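Long-range contacts in malate dehydrogenase (Porphyromonas gingivalis, PDB 3FI9), which probably catalyses the NAD-dependent interconversion of malate and oxaloacetate: residues E9-V14 with M31-N36; D96-N101 with F126-I131; L108-K113 with L137-L142; N175-G180 with A190-V195; A261-N266 with M275-T280. One frame throughout, in Å; residues are numbered along the deposited sequence.

Contact 1 (E9-V14 with M31-N36)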
# COMPACT_ATOMS: atom_id res chain seq x y z
N GLU A 9 21.71 -2.65 -3.11
CA GLU A 9 21.65 -4.11 -2.99
C GLU A 9 20.23 -4.67 -3.23
O GLU A 9 19.26 -3.97 -3.01
CB GLU A 9 22.27 -4.55 -1.65
CG GLU A 9 23.73 -4.06 -1.62
CD GLU A 9 24.62 -4.70 -0.59
OE1 GLU A 9 25.67 -5.27 -0.99
OE2 GLU A 9 24.31 -4.59 0.60
N LYS A 10 20.15 -5.91 -3.68
CA LYS A 10 18.87 -6.52 -4.09
C LYS A 10 18.05 -6.95 -2.87
O LYS A 10 18.58 -7.55 -1.91
CB LYS A 10 19.14 -7.67 -5.07
CG LYS A 10 17.98 -8.60 -5.37
CD LYS A 10 18.32 -9.48 -6.59
CE LYS A 10 17.26 -10.56 -6.80
NZ LYS A 10 17.59 -11.46 -7.92
N LEU A 11 16.79 -6.53 -2.91
CA LEU A 11 15.77 -6.97 -1.99
C LEU A 11 14.80 -7.88 -2.73
O LEU A 11 14.17 -7.52 -3.77
CB LEU A 11 15.03 -5.75 -1.37
CG LEU A 11 13.66 -6.01 -0.68
CD1 LEU A 11 13.78 -7.05 0.45
CD2 LEU A 11 13.04 -4.68 -0.11
N THR A 12 14.67 -9.09 -2.21
CA THR A 12 13.71 -10.03 -2.74
C THR A 12 12.52 -10.32 -1.82
O THR A 12 12.68 -10.76 -0.66
CB THR A 12 14.40 -11.34 -3.08
OG1 THR A 12 15.36 -11.09 -4.12
CG2 THR A 12 13.39 -12.39 -3.55
N ILE A 13 11.34 -10.15 -2.37
CA ILE A 13 10.10 -10.47 -1.65
C ILE A 13 9.67 -11.83 -2.06
O ILE A 13 9.43 -12.05 -3.23
CB ILE A 13 8.97 -9.49 -2.02
CG1 ILE A 13 9.36 -8.06 -1.67
CG2 ILE A 13 7.63 -9.88 -1.30
CD1 ILE A 13 9.95 -7.87 -0.33
N VAL A 14 9.57 -12.76 -1.11
CA VAL A 14 9.03 -14.07 -1.42
C VAL A 14 7.54 -14.11 -1.08
O VAL A 14 7.16 -13.65 -0.02
CB VAL A 14 9.81 -15.19 -0.67
CG1 VAL A 14 9.14 -16.53 -0.86
CG2 VAL A 14 11.21 -15.26 -1.17
N MET A 31 9.17 3.38 -0.13
CA MET A 31 10.20 3.72 0.86
C MET A 31 11.58 3.92 0.19
O MET A 31 12.53 4.26 0.86
CB MET A 31 10.31 2.62 1.93
CG MET A 31 9.19 2.65 3.00
SD MET A 31 9.49 1.33 4.28
CE MET A 31 8.00 1.59 5.27
N ARG A 32 11.67 3.64 -1.11
CA ARG A 32 12.91 3.73 -1.86
C ARG A 32 14.04 3.02 -1.15
O ARG A 32 15.11 3.59 -0.91
CB ARG A 32 13.26 5.22 -2.18
CG ARG A 32 12.19 5.81 -3.13
CD ARG A 32 12.37 7.35 -3.35
NE ARG A 32 13.54 7.64 -4.19
CZ ARG A 32 13.58 7.46 -5.50
NH1 ARG A 32 12.53 6.96 -6.12
NH2 ARG A 32 14.66 7.80 -6.20
N LEU A 33 13.80 1.74 -0.81
CA LEU A 33 14.82 0.96 -0.11
C LEU A 33 15.95 0.63 -1.08
O LEU A 33 17.12 0.85 -0.76
CB LEU A 33 14.23 -0.32 0.48
CG LEU A 33 13.03 -0.05 1.42
CD1 LEU A 33 12.45 -1.40 1.99
CD2 LEU A 33 13.46 0.90 2.54
N THR A 34 15.57 0.11 -2.24
CA THR A 34 16.54 -0.21 -3.32
C THR A 34 15.81 -0.16 -4.67
O THR A 34 14.65 -0.61 -4.79
CB THR A 34 17.12 -1.64 -3.13
OG1 THR A 34 17.91 -2.04 -4.26
CG2 THR A 34 16.03 -2.64 -2.96
N PRO A 35 16.52 0.23 -5.73
CA PRO A 35 15.92 0.12 -7.05
C PRO A 35 15.82 -1.35 -7.50
O PRO A 35 14.98 -1.70 -8.35
CB PRO A 35 16.89 0.90 -7.96
CG PRO A 35 18.18 1.12 -7.12
CD PRO A 35 17.92 0.73 -5.72
N ASN A 36 16.64 -2.21 -6.90
CA ASN A 36 16.69 -3.60 -7.33
C ASN A 36 15.76 -4.43 -6.47
O ASN A 36 16.15 -5.12 -5.54
CB ASN A 36 18.14 -4.07 -7.32
CG ASN A 36 18.97 -3.24 -8.31
OD1 ASN A 36 18.64 -3.21 -9.50
ND2 ASN A 36 19.98 -2.50 -7.82
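L11 and T34 meet where the first beta-alpha-beta unit of the Rossmann-type NAD-binding domain comes round. Strand 10-14 feeds helix 19-30, R32 ends that helix in a Schellman motif, and the loop 31-36 then returns alongside the start of the strand before leading into strand 37-40. The tight part is apolar. The methyl CG2 of T34 presses against L11 CB at 3.6 Å, and beyond it CD1 of L33 meets CD2 of L11 at 3.9 Å, the two leucines lying at a slant to one another. I245 and R249 of helix 238-251 also pack on L33. T34 divides its labour: with chi1 at 172° the hydroxyl swings away from its own backbone N, giving OG1 to the carbonyl of E9 while the methyl stays on the leucine side. OG1 donates to E9 O over 2.7 Å from well above the carbonyl plane, and it accepts N36 N at 2.9 Å, an ST turn that fixes how the loop bends past P35. The solvent side is looser. E9 turns its carboxylate from the loop to a salt bridge with K120, K10 runs out extended to the carbonyl of T75, and N36 gives its amide ND2 to E8 O; none of these polar ends bonds across the two segments. Between the two regimes sits the N36 carbonyl, which receives L11 N at 3.1 Å (159° at the hydrogen) and is also approached by the CA-H of K10, with 3.4 Å from K10 CA to N36 O.

Contact 2 (D96-N101 with F126-I131)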
# COMPACT_ATOMS: atom_id res chain seq x y z
N ASP A 96 -0.47 -31.16 10.19
CA ASP A 96 -0.17 -31.05 8.77
C ASP A 96 0.24 -29.63 8.32
O ASP A 96 1.20 -29.45 7.57
CB ASP A 96 -1.32 -31.63 7.93
CG ASP A 96 -1.30 -33.17 7.86
OD1 ASP A 96 -1.48 -33.72 6.76
OD2 ASP A 96 -1.07 -33.83 8.90
N LEU A 97 -0.48 -28.62 8.80
CA LEU A 97 -0.09 -27.23 8.56
C LEU A 97 1.27 -26.92 9.19
O LEU A 97 2.09 -26.20 8.61
CB LEU A 97 -1.12 -26.28 9.16
CG LEU A 97 -2.33 -25.82 8.36
CD1 LEU A 97 -2.98 -24.75 9.19
CD2 LEU A 97 -1.91 -25.26 7.01
N LEU A 98 1.49 -27.45 10.38
CA LEU A 98 2.72 -27.25 11.12
C LEU A 98 3.90 -27.80 10.33
O LEU A 98 4.88 -27.11 10.07
CB LEU A 98 2.63 -27.95 12.47
CG LEU A 98 3.92 -28.01 13.30
CD1 LEU A 98 4.44 -26.61 13.57
CD2 LEU A 98 3.65 -28.79 14.60
N LYS A 99 3.78 -29.07 9.95
CA LYS A 99 4.78 -29.74 9.14
C LYS A 99 4.96 -29.07 7.78
O LYS A 99 6.08 -28.89 7.31
CB LYS A 99 4.38 -31.22 8.94
CG LYS A 99 5.47 -32.07 8.29
CD LYS A 99 5.11 -33.55 8.37
CE LYS A 99 6.29 -34.42 7.94
NZ LYS A 99 6.93 -33.92 6.68
N GLY A 100 3.84 -28.72 7.15
CA GLY A 100 3.88 -28.07 5.86
C GLY A 100 4.64 -26.75 5.92
O GLY A 100 5.51 -26.49 5.08
N ASN A 101 4.35 -25.93 6.92
CA ASN A 101 5.07 -24.66 7.02
C ASN A 101 6.52 -24.82 7.49
O ASN A 101 7.42 -24.06 7.07
CB ASN A 101 4.34 -23.69 7.96
CG ASN A 101 3.11 -23.14 7.33
OD1 ASN A 101 3.19 -22.41 6.34
ND2 ASN A 101 1.95 -23.51 7.87
N PHE A 126 5.41 -15.79 7.87
CA PHE A 126 4.40 -16.81 7.84
C PHE A 126 4.42 -17.69 9.11
O PHE A 126 5.46 -17.95 9.72
CB PHE A 126 4.42 -17.61 6.53
CG PHE A 126 5.71 -18.37 6.25
CD1 PHE A 126 5.87 -19.68 6.68
CD2 PHE A 126 6.72 -17.79 5.51
CE1 PHE A 126 7.05 -20.39 6.38
CE2 PHE A 126 7.90 -18.49 5.21
CZ PHE A 126 8.07 -19.80 5.67
N ASN A 127 3.23 -18.07 9.55
CA ASN A 127 3.11 -18.76 10.82
C ASN A 127 3.27 -20.27 10.70
O ASN A 127 3.12 -20.82 9.62
CB ASN A 127 1.79 -18.39 11.48
CG ASN A 127 1.92 -17.16 12.36
OD1 ASN A 127 2.94 -16.99 13.05
ND2 ASN A 127 0.94 -16.30 12.32
N PRO A 128 3.59 -20.92 11.83
CA PRO A 128 3.82 -20.29 13.13
C PRO A 128 5.24 -19.71 13.20
O PRO A 128 6.20 -20.47 13.13
CB PRO A 128 3.64 -21.45 14.11
CG PRO A 128 4.03 -22.67 13.32
CD PRO A 128 3.63 -22.41 11.90
N ALA A 129 5.36 -18.38 13.31
CA ALA A 129 6.68 -17.72 13.13
C ALA A 129 7.80 -18.13 14.09
O ALA A 129 8.98 -18.11 13.71
CB ALA A 129 6.54 -16.15 13.07
N ASP A 130 7.46 -18.57 15.31
CA ASP A 130 8.50 -19.14 16.20
C ASP A 130 9.18 -20.37 15.60
O ASP A 130 10.34 -20.63 15.87
CB ASP A 130 7.97 -19.51 17.60
CG ASP A 130 6.69 -20.33 17.53
OD1 ASP A 130 5.70 -19.81 16.97
OD2 ASP A 130 6.66 -21.48 18.06
N ILE A 131 8.44 -21.14 14.82
CA ILE A 131 8.98 -22.36 14.23
C ILE A 131 9.59 -21.98 12.91
O ILE A 131 10.74 -22.30 12.65
CB ILE A 131 7.92 -23.43 13.99
CG1 ILE A 131 7.45 -24.07 15.31
CG2 ILE A 131 8.47 -24.54 13.03
CD1 ILE A 131 8.56 -24.67 16.16
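The F126 ring and the N101 carboxamide are the flat groups here, and they slide past each other in opposite directions with their planes 37° apart. The backbone oxygen of N101 comes to the ring at its edge, in plane, 3.8 Å from F126 CE1. The amide oxygen OD1 of N101 approaches the neighbouring carbon, CD1 of F126, at the same distance. A chi1 of 62° wedges the F126 ring between its own backbone N and carbonyl, turned to helix 94-115, where A105 also packs on it. The amide nitrogen ND2 of N101 makes a weak bond to L97 O, one turn back in its own helix. N127 O lies 3.4 Å from N101 ND2, at an angle too poor for a hydrogen bond. In the Rossmann-type domain this is where the chain leaves strand 121-124 and enters helix 129-140. N101, F126 and N127 are all predicted to bind NAD, N127 the substrate as well. A cis peptide precedes P128, the N-cap residue, and N127 OD1 accepts A129 N in an Asx turn (2.8 Å), on a lone pair. The N127 side chain packs on H182, the predicted proton acceptor. Below the polar layer, L98 CD1 butts against P128 CG at 4.0 Å, the two side chains crossing at about a right angle, and reaches CG1 of I131 at 4.3 Å.

Contact 3 (L108-K113 with L137-L142)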
# COMPACT_ATOMS: atom_id res chain seq x y z
N LEU A 108 13.34 -22.87 2.32
CA LEU A 108 13.83 -21.51 2.12
C LEU A 108 15.24 -21.34 2.67
O LEU A 108 16.09 -20.75 2.02
CB LEU A 108 12.91 -20.48 2.78
CG LEU A 108 13.35 -19.00 2.82
CD1 LEU A 108 13.63 -18.48 1.41
CD2 LEU A 108 12.19 -18.23 3.47
N GLY A 109 15.50 -21.88 3.86
CA GLY A 109 16.87 -21.92 4.36
C GLY A 109 17.86 -22.60 3.39
O GLY A 109 18.93 -22.06 3.11
N LYS A 110 17.55 -23.79 2.93
CA LYS A 110 18.46 -24.51 2.02
C LYS A 110 18.77 -23.66 0.76
O LYS A 110 19.91 -23.61 0.25
CB LYS A 110 17.81 -25.83 1.59
CG LYS A 110 17.57 -26.87 2.70
CD LYS A 110 16.66 -27.97 2.14
CE LYS A 110 16.30 -29.02 3.19
NZ LYS A 110 15.73 -30.26 2.59
N ASP A 111 17.74 -22.98 0.27
CA ASP A 111 17.84 -22.13 -0.93
C ASP A 111 18.71 -20.92 -0.69
O ASP A 111 19.50 -20.50 -1.56
CB ASP A 111 16.45 -21.62 -1.33
CG ASP A 111 15.57 -22.69 -1.95
OD1 ASP A 111 16.07 -23.76 -2.35
OD2 ASP A 111 14.35 -22.47 -2.00
N ILE A 112 18.57 -20.33 0.49
CA ILE A 112 19.40 -19.20 0.85
C ILE A 112 20.83 -19.72 0.90
O ILE A 112 21.77 -19.01 0.53
CB ILE A 112 19.00 -18.58 2.23
CG1 ILE A 112 17.72 -17.72 2.11
CG2 ILE A 112 20.14 -17.78 2.81
CD1 ILE A 112 17.09 -17.34 3.46
N LYS A 113 21.00 -20.96 1.35
CA LYS A 113 22.35 -21.47 1.57
C LYS A 113 23.05 -21.73 0.24
O LYS A 113 24.25 -21.46 0.09
CB LYS A 113 22.36 -22.72 2.50
CG LYS A 113 23.79 -23.22 2.83
CD LYS A 113 23.77 -24.48 3.73
CE LYS A 113 23.76 -24.13 5.20
NZ LYS A 113 23.91 -25.35 6.09
N LEU A 137 16.42 -20.00 10.06
CA LEU A 137 17.74 -19.70 10.60
C LEU A 137 18.67 -20.92 10.55
O LEU A 137 19.81 -20.84 10.08
CB LEU A 137 17.60 -19.21 12.07
CG LEU A 137 18.88 -18.83 12.81
CD1 LEU A 137 19.78 -17.90 11.97
CD2 LEU A 137 18.61 -18.30 14.25
N ILE A 138 18.18 -22.04 11.06
CA ILE A 138 18.99 -23.25 11.15
C ILE A 138 19.46 -23.77 9.78
O ILE A 138 20.68 -23.95 9.55
CB ILE A 138 18.24 -24.34 11.91
CG1 ILE A 138 18.11 -23.92 13.38
CG2 ILE A 138 18.98 -25.66 11.77
CD1 ILE A 138 17.15 -24.81 14.16
N TYR A 139 18.53 -23.90 8.84
CA TYR A 139 18.89 -24.36 7.50
C TYR A 139 19.64 -23.33 6.62
O TYR A 139 20.33 -23.72 5.66
CB TYR A 139 17.66 -24.82 6.78
CG TYR A 139 17.21 -26.21 7.18
CD1 TYR A 139 16.33 -26.40 8.24
CD2 TYR A 139 17.66 -27.33 6.49
CE1 TYR A 139 15.90 -27.66 8.61
CE2 TYR A 139 17.25 -28.60 6.86
CZ TYR A 139 16.37 -28.77 7.92
OH TYR A 139 15.91 -30.04 8.31
N SER A 140 19.52 -22.04 6.93
CA SER A 140 20.09 -21.01 6.08
C SER A 140 21.60 -20.89 6.28
O SER A 140 22.30 -20.33 5.43
CB SER A 140 19.48 -19.64 6.42
OG SER A 140 20.00 -19.15 7.68
N GLY A 141 22.09 -21.34 7.43
CA GLY A 141 23.51 -21.18 7.79
C GLY A 141 23.89 -19.79 8.25
O GLY A 141 25.08 -19.51 8.49
N LEU A 142 22.90 -18.89 8.38
CA LEU A 142 23.20 -17.51 8.74
C LEU A 142 23.44 -17.40 10.25
O LEU A 142 23.12 -18.34 10.97
CB LEU A 142 22.09 -16.53 8.28
CG LEU A 142 21.75 -16.50 6.75
CD1 LEU A 142 20.54 -15.66 6.47
CD2 LEU A 142 22.94 -16.01 5.88
O HOH W 1 20.84 -26.40 5.38
O HOH W 2 23.21 -24.36 8.19
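Y139 lies alongside K110, both side chains pointing the same way: the lysine's extended chain runs along the ring, CG 3.8 Å from CD2 of the tyrosine and CE 3.8 Å from its CE2. The tyrosine hydroxyl goes on to I322 O. Deeper in, helices 94-115 and 129-140, neighbours on one side of the Rossmann-type sheet, come close because G109 has no side chain; Y139 CB and S140 CB rest on its CA. G109 CA is just 3.8 Å from S140 CA, and the CA-H of S140 points at G109 O. I112 closes the inner end, its CG2 4.2 Å from L142 CD1, with V122 of strand 121-124 touching both residues. S140 keeps its hydroxyl within its own segment: OG donates to L137 O and accepts L142 N at 3.0 Å, an ST turn where the helix ends. K113 folds over that end. A bend at chi3 (-89°) brings its CE to 3.5 Å from Y139 O, and a water bonded to Y139 O at 2.7 Å makes a weak link to NZ. With no direct hydrogen bond between the segments, close backbone packing and apolar side-chain contact do the joining, while K113's charge may favour the carbonyl end of helix 129-140.

Contact 4 (N175-G180 with A190-V195)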
# COMPACT_ATOMS: atom_id res chain seq x y z
N ASN A 175 5.07 2.99 24.16
CA ASN A 175 5.81 1.83 24.68
C ASN A 175 4.93 0.65 25.11
O ASN A 175 5.20 -0.01 26.14
CB ASN A 175 6.69 2.24 25.87
CG ASN A 175 7.97 1.42 25.95
OD1 ASN A 175 8.46 0.94 24.93
ND2 ASN A 175 8.50 1.23 27.15
N THR A 176 3.92 0.33 24.30
CA THR A 176 3.09 -0.84 24.58
C THR A 176 3.89 -2.04 24.07
O THR A 176 4.43 -2.01 22.95
CB THR A 176 1.79 -0.81 23.77
OG1 THR A 176 2.08 -0.23 22.50
CG2 THR A 176 0.73 0.02 24.45
N ARG A 177 3.96 -3.08 24.88
CA ARG A 177 4.84 -4.19 24.57
C ARG A 177 4.22 -5.52 24.93
O ARG A 177 3.72 -5.67 26.04
CB ARG A 177 6.18 -4.06 25.33
CG ARG A 177 7.04 -2.98 24.83
CD ARG A 177 7.47 -3.24 23.42
NE ARG A 177 8.47 -2.28 23.01
CZ ARG A 177 8.22 -1.17 22.33
NH1 ARG A 177 6.99 -0.87 21.96
NH2 ARG A 177 9.23 -0.35 22.03
N THR A 178 4.21 -6.47 23.99
CA THR A 178 4.01 -7.86 24.33
C THR A 178 5.28 -8.61 23.90
O THR A 178 5.86 -8.32 22.85
CB THR A 178 2.77 -8.51 23.64
OG1 THR A 178 3.07 -8.76 22.26
CG2 THR A 178 1.51 -7.60 23.69
N TYR A 179 5.67 -9.62 24.67
CA TYR A 179 6.80 -10.47 24.34
C TYR A 179 6.39 -11.95 24.32
O TYR A 179 5.23 -12.32 24.64
CB TYR A 179 7.95 -10.25 25.35
CG TYR A 179 8.42 -8.82 25.43
CD1 TYR A 179 8.95 -8.16 24.32
CD2 TYR A 179 8.35 -8.13 26.63
CE1 TYR A 179 9.37 -6.83 24.42
CE2 TYR A 179 8.78 -6.83 26.74
CZ TYR A 179 9.27 -6.19 25.64
OH TYR A 179 9.71 -4.90 25.78
N GLY A 180 7.33 -12.81 23.90
CA GLY A 180 7.09 -14.27 23.87
C GLY A 180 6.50 -14.79 22.57
O GLY A 180 7.09 -14.59 21.52
N ALA A 190 2.63 -4.90 30.69
CA ALA A 190 1.98 -3.58 30.93
C ALA A 190 2.87 -2.58 31.69
O ALA A 190 2.72 -1.35 31.59
CB ALA A 190 0.64 -3.77 31.64
N SER A 191 3.80 -3.08 32.48
CA SER A 191 4.70 -2.16 33.14
C SER A 191 5.51 -1.25 32.17
O SER A 191 6.05 -0.25 32.61
CB SER A 191 5.68 -2.93 34.04
OG SER A 191 6.64 -3.58 33.23
N THR A 192 5.60 -1.57 30.88
CA THR A 192 6.38 -0.75 29.96
C THR A 192 5.61 0.48 29.47
O THR A 192 6.21 1.41 28.96
CB THR A 192 6.82 -1.52 28.67
OG1 THR A 192 5.68 -1.77 27.84
CG2 THR A 192 7.52 -2.85 28.97
N ALA A 193 4.29 0.45 29.55
CA ALA A 193 3.47 1.41 28.80
C ALA A 193 2.99 2.63 29.60
O ALA A 193 2.79 2.56 30.80
CB ALA A 193 2.29 0.75 28.18
N LYS A 194 2.77 3.72 28.89
CA LYS A 194 2.13 4.91 29.46
C LYS A 194 0.98 5.35 28.60
O LYS A 194 1.03 5.23 27.37
CB LYS A 194 3.13 6.06 29.49
CG LYS A 194 4.11 5.97 30.61
CD LYS A 194 5.21 7.02 30.43
CE LYS A 194 6.17 6.92 31.62
NZ LYS A 194 6.88 8.21 31.84
N VAL A 195 -0.04 5.93 29.22
CA VAL A 195 -1.18 6.41 28.49
C VAL A 195 -1.23 7.92 28.64
O VAL A 195 -1.64 8.42 29.69
CB VAL A 195 -2.47 5.79 29.06
CG1 VAL A 195 -3.68 6.45 28.42
CG2 VAL A 195 -2.46 4.25 28.87
O HOH W 3 2.58 -3.22 27.33
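Hydrogen bonds between N175 and T192 come first. The amide ND2 of N175 donates to T192 O at 2.9 Å, bent to 135° at the hydrogen and tilted from the carbonyl plane; the two side chains cross at about a right angle. In the other direction the T192 hydroxyl faces N175 O, with F189 O also near its one proton. The 2.5 Å modelled from T192 OG1 to N175 O is very short and doubtful. A water bonded to R177 N at 2.8 Å makes a weak link to T192 OG1. Both segments belong to an interrupted antiparallel ladder in the C-terminal domain. Strand 173-174 pairs with 194-195 and strand 178-180 with 186-188, and between these pairings residues 175-177 face the 3-10 turn 190-192, so that T192 bridges where regular pairing lapses. The hairpin's far end carries H182, the predicted proton acceptor. Charged and flat groups gather round R177. Its chain bends at chi2 (-64°), turning the guanidinium back so that N175 OD1 sits 3.2 Å above its plane, over the centre. NH1 donates to T176 O (3.0 Å, in the guanidinium plane), and NE makes a salt bridge with E278, whose carboxylate also binds the hydroxyl of Y179. Apolar contacts fill the rest: R177 CB lies 4.1 Å from the T192 methyl CG2, and on the other flank A193 CB rests against T176, 4.0 Å from T176 CA and about as far from its CG2.

Contact 5 (A261-N266 with M275-T280)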
# COMPACT_ATOMS: atom_id res chain seq x y z
N ALA A 261 10.46 -7.57 17.73
CA ALA A 261 10.59 -8.48 16.58
C ALA A 261 10.88 -9.86 17.15
O ALA A 261 11.34 -9.98 18.28
CB ALA A 261 11.75 -8.04 15.67
N GLY A 262 10.60 -10.89 16.38
CA GLY A 262 11.04 -12.24 16.77
C GLY A 262 12.52 -12.43 16.47
O GLY A 262 13.01 -12.05 15.39
N CYS A 263 13.26 -12.97 17.44
CA CYS A 263 14.62 -13.23 17.23
C CYS A 263 15.07 -14.42 18.07
O CYS A 263 14.34 -14.88 18.96
CB CYS A 263 15.47 -11.99 17.56
SG CYS A 263 15.62 -11.71 19.31
N TYR A 264 16.26 -14.94 17.74
CA TYR A 264 16.80 -16.12 18.41
C TYR A 264 17.22 -15.70 19.82
O TYR A 264 17.87 -14.67 20.01
CB TYR A 264 18.08 -16.62 17.70
CG TYR A 264 18.53 -17.95 18.30
CD1 TYR A 264 17.67 -19.04 18.34
CD2 TYR A 264 19.80 -18.09 18.80
CE1 TYR A 264 18.10 -20.28 18.92
CE2 TYR A 264 20.24 -19.28 19.35
CZ TYR A 264 19.39 -20.37 19.40
OH TYR A 264 19.87 -21.52 19.96
N VAL A 265 16.86 -16.54 20.80
CA VAL A 265 17.16 -16.33 22.22
C VAL A 265 17.76 -17.63 22.74
O VAL A 265 17.21 -18.71 22.52
CB VAL A 265 15.86 -16.04 23.05
CG1 VAL A 265 16.19 -15.96 24.52
CG2 VAL A 265 15.17 -14.73 22.56
N ASN A 266 18.88 -17.56 23.44
CA ASN A 266 19.34 -18.81 24.07
C ASN A 266 20.06 -18.42 25.34
O ASN A 266 21.25 -18.26 25.30
CB ASN A 266 20.29 -19.58 23.16
CG ASN A 266 20.77 -20.91 23.78
OD1 ASN A 266 20.02 -21.58 24.47
ND2 ASN A 266 22.00 -21.27 23.51
N MET A 275 11.66 -16.01 19.99
CA MET A 275 10.58 -15.33 20.73
C MET A 275 10.54 -13.87 20.32
O MET A 275 11.58 -13.32 19.97
CB MET A 275 10.89 -15.33 22.25
CG MET A 275 10.45 -16.57 22.95
SD MET A 275 10.48 -16.37 24.73
CE MET A 275 12.13 -15.87 24.97
N ALA A 276 9.36 -13.23 20.42
CA ALA A 276 9.22 -11.77 20.37
C ALA A 276 9.94 -11.20 21.58
O ALA A 276 9.71 -11.64 22.71
CB ALA A 276 7.71 -11.35 20.40
N MET A 277 10.85 -10.26 21.32
CA MET A 277 11.75 -9.73 22.33
C MET A 277 11.87 -8.22 22.20
O MET A 277 11.40 -7.63 21.23
CB MET A 277 13.13 -10.38 22.19
CG MET A 277 13.22 -11.83 22.70
SD MET A 277 13.54 -11.90 24.54
CE MET A 277 11.95 -11.50 25.16
N GLU A 278 12.52 -7.59 23.16
CA GLU A 278 12.85 -6.16 23.03
C GLU A 278 14.10 -6.01 22.18
O GLU A 278 15.23 -6.04 22.68
CB GLU A 278 13.03 -5.50 24.39
CG GLU A 278 13.22 -3.98 24.34
CD GLU A 278 12.01 -3.24 23.77
OE1 GLU A 278 10.88 -3.77 23.79
OE2 GLU A 278 12.19 -2.09 23.32
N THR A 279 13.87 -5.80 20.89
CA THR A 279 14.92 -5.90 19.90
C THR A 279 15.22 -4.55 19.30
O THR A 279 14.38 -3.64 19.33
CB THR A 279 14.46 -6.82 18.75
OG1 THR A 279 13.04 -6.63 18.51
CG2 THR A 279 14.72 -8.25 19.10
N THR A 280 16.43 -4.40 18.77
CA THR A 280 16.72 -3.32 17.85
C THR A 280 17.36 -3.94 16.62
O THR A 280 18.23 -4.78 16.71
CB THR A 280 17.54 -2.11 18.44
OG1 THR A 280 18.86 -2.03 17.87
CG2 THR A 280 17.63 -2.19 19.95
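T279 OG1 takes the backbone N-H of A261 at 2.9 Å, a rather bent bond and the shortest polar one between the two segments. A chi1 of 36° tucks this hydroxyl between the threonine's own N and carbonyl, leaving its methyl CG2 to lie 3.6 Å from C263 SG. Backbone bonds carry on from there. M277 N donates to A261 O, and C263 and M275 form an antiparallel hydrogen-bonded pair, C263 N to M275 O and M275 N to C263 O, each 3.1 Å. Between them G262 faces A276 as a non-hydrogen-bonded pair, their CA atoms only 4.1 Å apart, with the CA-H of G262 directed at M275 O. These strands, 261-267 and 273-277, end the mixed sheet that continues from the Rossmann-type domain: G262 bonds to T149 of strand 147-150, while 273-277 is outermost. The axes of 261-266 and 275-277 run at 112°, far from the 180° of a straight antiparallel pair. On the face bearing C263, M275 and M277, sulfur-rich packing takes over. V265 and M277 reach toward each other tip to tip; V265 CG2 is 3.5 Å from M277 CG, tighter than usual, and M277 doubles back at chi2 to hold SD close by. M275 curls its CE methyl round to V265 CG2 at 4.0 Å. L310 and L303 of helix 297-319 touch M275 and M277 respectively.

Contacts 2 and 3 tie the same two helices, 94-115 and 129-140, at places whose centres are about 16 Å apart; contact 2 alone holds residues of the predicted NAD and substrate sites. Contacts 4 and 5 join directly, G180 O to A276 N at 2.9 Å and Y179 OH to E278 OE1 at 2.6 Å. The predicted proton acceptor H182 lies near residues of both domains: its side chain is about 4 Å from that of N127 in contact 2 and about 7 Å from that of A276 in contact 5. Contact 3 meets contact 5 where L137 CD2 packs on Y264 CB. Contact 1 reaches the same sheet as contact 5, their centres about 24 Å apart.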